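SnoaL-like domain-containing protein (Kribbella flavida, PDB 5EVH) is of unknown function but belongs to the SnoaL-like family of the NTF2 clan, whose members share a cone-shaped alpha+beta fold that often encloses a pocket. Local coordinates at residues M28-A41 with G101-T113. Residues are numbered along the deposited sequence; the frame is centred on the assembly and turned at random.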
loop_
_atom_site.group_PDB
_atom_site.type_symbol
_atom_site.label_atom_id
_atom_site.label_comp_id
_atom_site.label_asym_id
_atom_site.label_seq_id
_atom_site.Cartn_x
_atom_site.Cartn_y
_atom_site.Cartn_z
HETATM N N MSE A 28 2.784 -20.618 6.348
HETATM C CA MSE A 28 1.972 -21.280 5.334
HETATM C C MSE A 28 0.789 -22.003 5.946
HETATM O O MSE A 28 -0.157 -22.325 5.234
HETATM C CB MSE A 28 2.829 -22.247 4.511
HETATM C CG MSE A 28 3.842 -21.528 3.600
HETATM SE SE MSE A 28 3.069 -20.299 2.298
HETATM C CE MSE A 28 2.009 -21.607 1.384
ATOM N N ARG A 29 0.821 -22.263 7.257
ATOM C CA ARG A 29 -0.382 -22.745 7.925
ATOM C C ARG A 29 -1.542 -21.811 7.718
ATOM O O ARG A 29 -2.693 -22.224 7.896
ATOM C CB ARG A 29 -0.211 -22.848 9.463
ATOM C CG ARG A 29 0.762 -23.828 10.004
ATOM C CD ARG A 29 0.685 -23.744 11.574
ATOM N NE ARG A 29 1.689 -24.616 12.151
ATOM C CZ ARG A 29 2.089 -24.551 13.408
ATOM N NH1 ARG A 29 1.560 -23.628 14.265
ATOM N NH2 ARG A 29 3.021 -25.390 13.808
ATOM N N HIS A 30 -1.262 -20.513 7.532
ATOM C CA HIS A 30 -2.325 -19.542 7.462
ATOM C C HIS A 30 -2.724 -19.219 6.039
ATOM O O HIS A 30 -3.507 -18.292 5.844
ATOM C CB HIS A 30 -1.874 -18.258 8.157
ATOM C CG HIS A 30 -1.582 -18.448 9.602
ATOM N ND1 HIS A 30 -2.586 -18.498 10.556
ATOM C CD2 HIS A 30 -0.405 -18.586 10.267
ATOM C CE1 HIS A 30 -2.034 -18.634 11.759
ATOM N NE2 HIS A 30 -0.714 -18.694 11.616
ATOM N N VAL A 31 -2.222 -19.964 5.056
ATOM C CA VAL A 31 -2.448 -19.689 3.633
ATOM C C VAL A 31 -3.367 -20.763 3.051
ATOM O O VAL A 31 -3.083 -21.966 3.178
ATOM C CB VAL A 31 -1.115 -19.673 2.874
ATOM C CG1 VAL A 31 -1.365 -19.591 1.320
ATOM C CG2 VAL A 31 -0.249 -18.492 3.376
ATOM N N ALA A 32 -4.425 -20.351 2.358
ATOM C CA ALA A 32 -5.284 -21.345 1.708
ATOM C C ALA A 32 -4.585 -22.008 0.512
ATOM O O ALA A 32 -3.827 -21.379 -0.219
ATOM C CB ALA A 32 -6.578 -20.706 1.226
ATOM N N GLY A 33 -4.869 -23.291 0.285
ATOM C CA GLY A 33 -4.294 -23.959 -0.897
ATOM C C GLY A 33 -4.578 -23.246 -2.200
ATOM O O GLY A 33 -3.752 -23.260 -3.130
ATOM N N GLY A 34 -5.760 -22.639 -2.321
ATOM C CA GLY A 34 -6.113 -21.951 -3.553
ATOM C C GLY A 34 -5.931 -20.431 -3.446
ATOM O O GLY A 34 -6.645 -19.699 -4.138
ATOM N N ILE A 35 -5.006 -19.924 -2.602
ATOM C CA ILE A 35 -4.855 -18.472 -2.437
ATOM C C ILE A 35 -4.688 -17.808 -3.807
ATOM O O ILE A 35 -4.063 -18.356 -4.726
ATOM C CB ILE A 35 -3.656 -18.141 -1.520
ATOM C CG1 ILE A 35 -3.512 -16.599 -1.291
ATOM C CG2 ILE A 35 -2.387 -18.812 -2.096
ATOM C CD1 ILE A 35 -2.594 -16.266 -0.113
ATOM N N VAL A 36 -5.302 -16.635 -3.959
ATOM C CA VAL A 36 -5.075 -15.744 -5.093
ATOM C C VAL A 36 -4.328 -14.541 -4.550
ATOM O O VAL A 36 -4.825 -13.864 -3.632
ATOM C CB VAL A 36 -6.400 -15.302 -5.726
ATOM C CG1 VAL A 36 -6.107 -14.269 -6.823
ATOM C CG2 VAL A 36 -7.203 -16.559 -6.232
ATOM N N CYS A 37 -3.134 -14.273 -5.091
ATOM C CA CYS A 37 -2.305 -13.161 -4.627
ATOM C C CYS A 37 -2.156 -12.178 -5.786
ATOM O O CYS A 37 -1.803 -12.571 -6.899
ATOM C CB CYS A 37 -0.927 -13.645 -4.125
ATOM S SG CYS A 37 0.160 -12.257 -3.687
ATOM N N HIS A 38 -2.447 -10.906 -5.556
ATOM C CA HIS A 38 -2.203 -9.895 -6.575
ATOM C C HIS A 38 -1.029 -9.085 -6.062
ATOM O O HIS A 38 -1.131 -8.433 -5.016
ATOM C CB HIS A 38 -3.409 -8.990 -6.786
ATOM C CG HIS A 38 -4.663 -9.719 -7.153
ATOM N ND1 HIS A 38 -4.956 -10.110 -8.447
ATOM C CD2 HIS A 38 -5.720 -10.094 -6.394
ATOM C CE1 HIS A 38 -6.130 -10.712 -8.463
ATOM N NE2 HIS A 38 -6.621 -10.694 -7.234
ATOM N N ALA A 39 0.072 -9.120 -6.781
ATOM C CA ALA A 39 1.303 -8.480 -6.324
ATOM C C ALA A 39 1.741 -7.489 -7.391
ATOM O O ALA A 39 1.161 -7.509 -8.482
ATOM C CB ALA A 39 2.350 -9.559 -6.081
ATOM N N PRO A 40 2.739 -6.614 -7.139
ATOM C CA PRO A 40 3.035 -5.569 -8.134
ATOM C C PRO A 40 3.417 -6.116 -9.493
ATOM O O PRO A 40 3.032 -5.520 -10.508
ATOM C CB PRO A 40 4.169 -4.776 -7.476
ATOM C CG PRO A 40 3.809 -4.881 -5.986
ATOM C CD PRO A 40 3.429 -6.358 -5.858
ATOM N N ALA A 41 4.090 -7.257 -9.559
ATOM C CA ALA A 41 4.479 -7.804 -10.849
ATOM C C ALA A 41 3.377 -8.637 -11.495
ATOM O O ALA A 41 3.521 -9.017 -12.658
ATOM C CB ALA A 41 5.757 -8.641 -10.700
ATOM N N GLY A 101 -9.681 -19.136 9.183
ATOM C CA GLY A 101 -8.278 -19.121 9.591
ATOM C C GLY A 101 -7.255 -19.180 8.463
ATOM O O GLY A 101 -6.061 -19.298 8.741
ATOM N N ARG A 102 -7.686 -19.205 7.204
ATOM C CA ARG A 102 -6.769 -19.282 6.066
ATOM C C ARG A 102 -6.952 -18.077 5.154
ATOM O O ARG A 102 -8.096 -17.669 4.882
ATOM C CB ARG A 102 -7.017 -20.533 5.247
ATOM C CG ARG A 102 -6.946 -21.832 6.086
ATOM C CD ARG A 102 -5.705 -22.511 5.697
ATOM N NE ARG A 102 -5.419 -23.705 6.459
ATOM C CZ ARG A 102 -4.287 -24.403 6.323
ATOM N NH1 ARG A 102 -3.344 -23.995 5.431
ATOM N NH2 ARG A 102 -4.090 -25.497 7.084
ATOM N N ILE A 103 -5.824 -17.497 4.717
ATOM C CA ILE A 103 -5.820 -16.364 3.783
ATOM C C ILE A 103 -6.184 -16.888 2.400
ATOM O O ILE A 103 -5.468 -17.725 1.836
ATOM C CB ILE A 103 -4.451 -15.677 3.753
ATOM C CG1 ILE A 103 -4.152 -15.167 5.198
ATOM C CG2 ILE A 103 -4.433 -14.539 2.645
ATOM C CD1 ILE A 103 -2.593 -14.771 5.377
ATOM N N THR A 104 -7.327 -16.432 1.861
ATOM C CA THR A 104 -7.758 -16.918 0.549
ATOM C C THR A 104 -7.491 -15.901 -0.551
ATOM O O THR A 104 -7.478 -16.283 -1.731
ATOM C CB THR A 104 -9.258 -17.219 0.533
ATOM O OG1 THR A 104 -9.904 -15.981 0.866
ATOM C CG2 THR A 104 -9.630 -18.279 1.537
ATOM N N GLN A 105 -7.243 -14.639 -0.189
ATOM C CA GLN A 105 -6.887 -13.605 -1.160
ATOM C C GLN A 105 -5.951 -12.629 -0.500
ATOM O O GLN A 105 -6.135 -12.297 0.665
ATOM C CB GLN A 105 -8.077 -12.774 -1.645
ATOM C CG GLN A 105 -9.170 -13.588 -2.204
ATOM C CD GLN A 105 -10.210 -12.702 -2.796
ATOM O OE1 GLN A 105 -11.368 -12.702 -2.355
ATOM N NE2 GLN A 105 -9.800 -11.893 -3.792
ATOM N N LEU A 106 -4.974 -12.138 -1.255
ATOM C CA LEU A 106 -3.956 -11.256 -0.698
ATOM C C LEU A 106 -3.577 -10.296 -1.806
ATOM O O LEU A 106 -3.114 -10.752 -2.859
ATOM C CB LEU A 106 -2.737 -12.054 -0.226
ATOM C CG LEU A 106 -1.763 -11.215 0.639
ATOM C CD1 LEU A 106 -0.945 -12.212 1.496
ATOM C CD2 LEU A 106 -0.830 -10.424 -0.130
ATOM N N ARG A 107 -3.817 -8.987 -1.608
ATOM C CA ARG A 107 -3.316 -7.991 -2.555
ATOM C C ARG A 107 -2.211 -7.212 -1.851
ATOM O O ARG A 107 -2.447 -6.620 -0.786
ATOM C CB ARG A 107 -4.415 -7.054 -3.075
ATOM C CG ARG A 107 -3.803 -5.960 -3.994
ATOM C CD ARG A 107 -4.895 -5.080 -4.757
ATOM N NE ARG A 107 -6.134 -5.776 -5.213
ATOM C CZ ARG A 107 -6.313 -6.267 -6.442
ATOM N NH1 ARG A 107 -7.464 -6.842 -6.754
ATOM N NH2 ARG A 107 -5.346 -6.191 -7.375
ATOM N N ILE A 108 -1.022 -7.187 -2.444
ATOM C CA ILE A 108 0.099 -6.499 -1.791
ATOM C C ILE A 108 0.640 -5.398 -2.693
ATOM O O ILE A 108 0.715 -5.561 -3.912
ATOM C CB ILE A 108 1.210 -7.476 -1.360
ATOM C CG1 ILE A 108 2.443 -6.697 -0.845
ATOM C CG2 ILE A 108 1.681 -8.402 -2.507
ATOM C CD1 ILE A 108 3.405 -7.634 -0.084
ATOM N N ILE A 109 0.922 -4.226 -2.101
ATOM C CA ILE A 109 1.408 -3.062 -2.867
ATOM C C ILE A 109 2.746 -2.657 -2.273
ATOM O O ILE A 109 2.839 -2.440 -1.067
ATOM C CB ILE A 109 0.429 -1.871 -2.784
ATOM C CG1 ILE A 109 -0.958 -2.316 -3.248
ATOM C CG2 ILE A 109 1.001 -0.744 -3.668
ATOM C CD1 ILE A 109 -2.037 -1.145 -3.148
ATOM N N PHE A 110 3.767 -2.523 -3.118
ATOM C CA PHE A 110 4.993 -1.857 -2.723
ATOM C C PHE A 110 5.655 -1.324 -3.987
ATOM O O PHE A 110 5.301 -1.704 -5.119
ATOM C CB PHE A 110 5.957 -2.788 -1.984
ATOM C CG PHE A 110 6.308 -4.026 -2.749
ATOM C CD1 PHE A 110 5.566 -5.197 -2.555
ATOM C CD2 PHE A 110 7.359 -4.024 -3.649
ATOM C CE1 PHE A 110 5.912 -6.392 -3.286
ATOM C CE2 PHE A 110 7.718 -5.184 -4.389
ATOM C CZ PHE A 110 6.980 -6.355 -4.221
ATOM N N ASP A 111 6.586 -0.409 -3.798
ATOM C CA ASP A 111 7.200 0.301 -4.920
ATOM C C ASP A 111 8.433 -0.508 -5.323
ATOM O O ASP A 111 9.379 -0.648 -4.524
ATOM C CB ASP A 111 7.591 1.709 -4.496
ATOM C CG ASP A 111 8.233 2.511 -5.622
ATOM O OD1 ASP A 111 8.121 2.091 -6.823
ATOM O OD2 ASP A 111 8.832 3.588 -5.327
ATOM N N ARG A 112 8.409 -1.087 -6.525
ATOM C CA ARG A 112 9.578 -1.820 -7.044
ATOM C C ARG A 112 10.728 -0.913 -7.506
ATOM O O ARG A 112 11.869 -1.399 -7.653
ATOM C CB ARG A 112 9.148 -2.749 -8.206
ATOM C CG ARG A 112 8.166 -3.902 -7.749
ATOM C CD ARG A 112 7.764 -4.816 -8.959
ATOM N NE ARG A 112 6.857 -4.064 -9.832
ATOM C CZ ARG A 112 6.592 -4.370 -11.087
ATOM N NH1 ARG A 112 7.186 -5.425 -11.651
ATOM N NH2 ARG A 112 5.749 -3.617 -11.768
ATOM N N THR A 113 10.472 0.380 -7.722
ATOM C CA THR A 113 11.486 1.225 -8.353
ATOM C C THR A 113 12.810 1.206 -7.607
ATOM O O THR A 113 13.856 1.008 -8.259
ATOM C CB THR A 113 10.928 2.646 -8.535
ATOM O OG1 THR A 113 9.812 2.563 -9.428
ATOM C CG2 THR A 113 11.965 3.600 -9.157
HETATM O O HOH W 1 -5.294 -18.335 10.999
HETATM O O HOH W 2 -8.766 -18.240 -3.131
#
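Arg107 lays its guanidinium flat on the ring of His38, its parallel-strand partner, with centres 4.2 Å apart and planes at 9°. CB and CG pass alongside His38 O, CG also nearing His38 CB; the bend at chi3 (-36°) then folds the chain back, so that CZ lies over the CG-CD2 side of the ring, NH2 comes to 3.5 Å from His38 CB, close to CG as well, and NH1 sits by CD2. A flat cation suits a partly exposed histidine ring because it can stack on it. Beneath the pair runs a parallel ladder: His38 N donates to Leu106 O at 2.8 Å, and His38 O accepts from Ile108 N. On the opposite face Cys37 SG, small and apolar enough for the core, rests 4.1 Å from Leu106 CD2.

Farther along, Pro40, whose rigid ring offers C-H groups to an aromatic face, sets CG 3.8 Å from the Phe110 centroid, a CH-pi contact. Pro40 CB also touches Arg112 NE (3.6 Å); an alanine in place of Arg112 would probably open a gap beside Pro40 CB and leave Asp111 of the second subunit without its salt-bridge mate. At the other end arginine's length lets Arg102 NH1 donate to Val31 O at 3.0 Å.

In the curved mixed sheet of the SnoaL-like (NTF2) fold, strand 102-109 lies between parallel 35-39 and antiparallel 92-99, with Phe50 of helix 47-58 packed on Cys37 and Leu106.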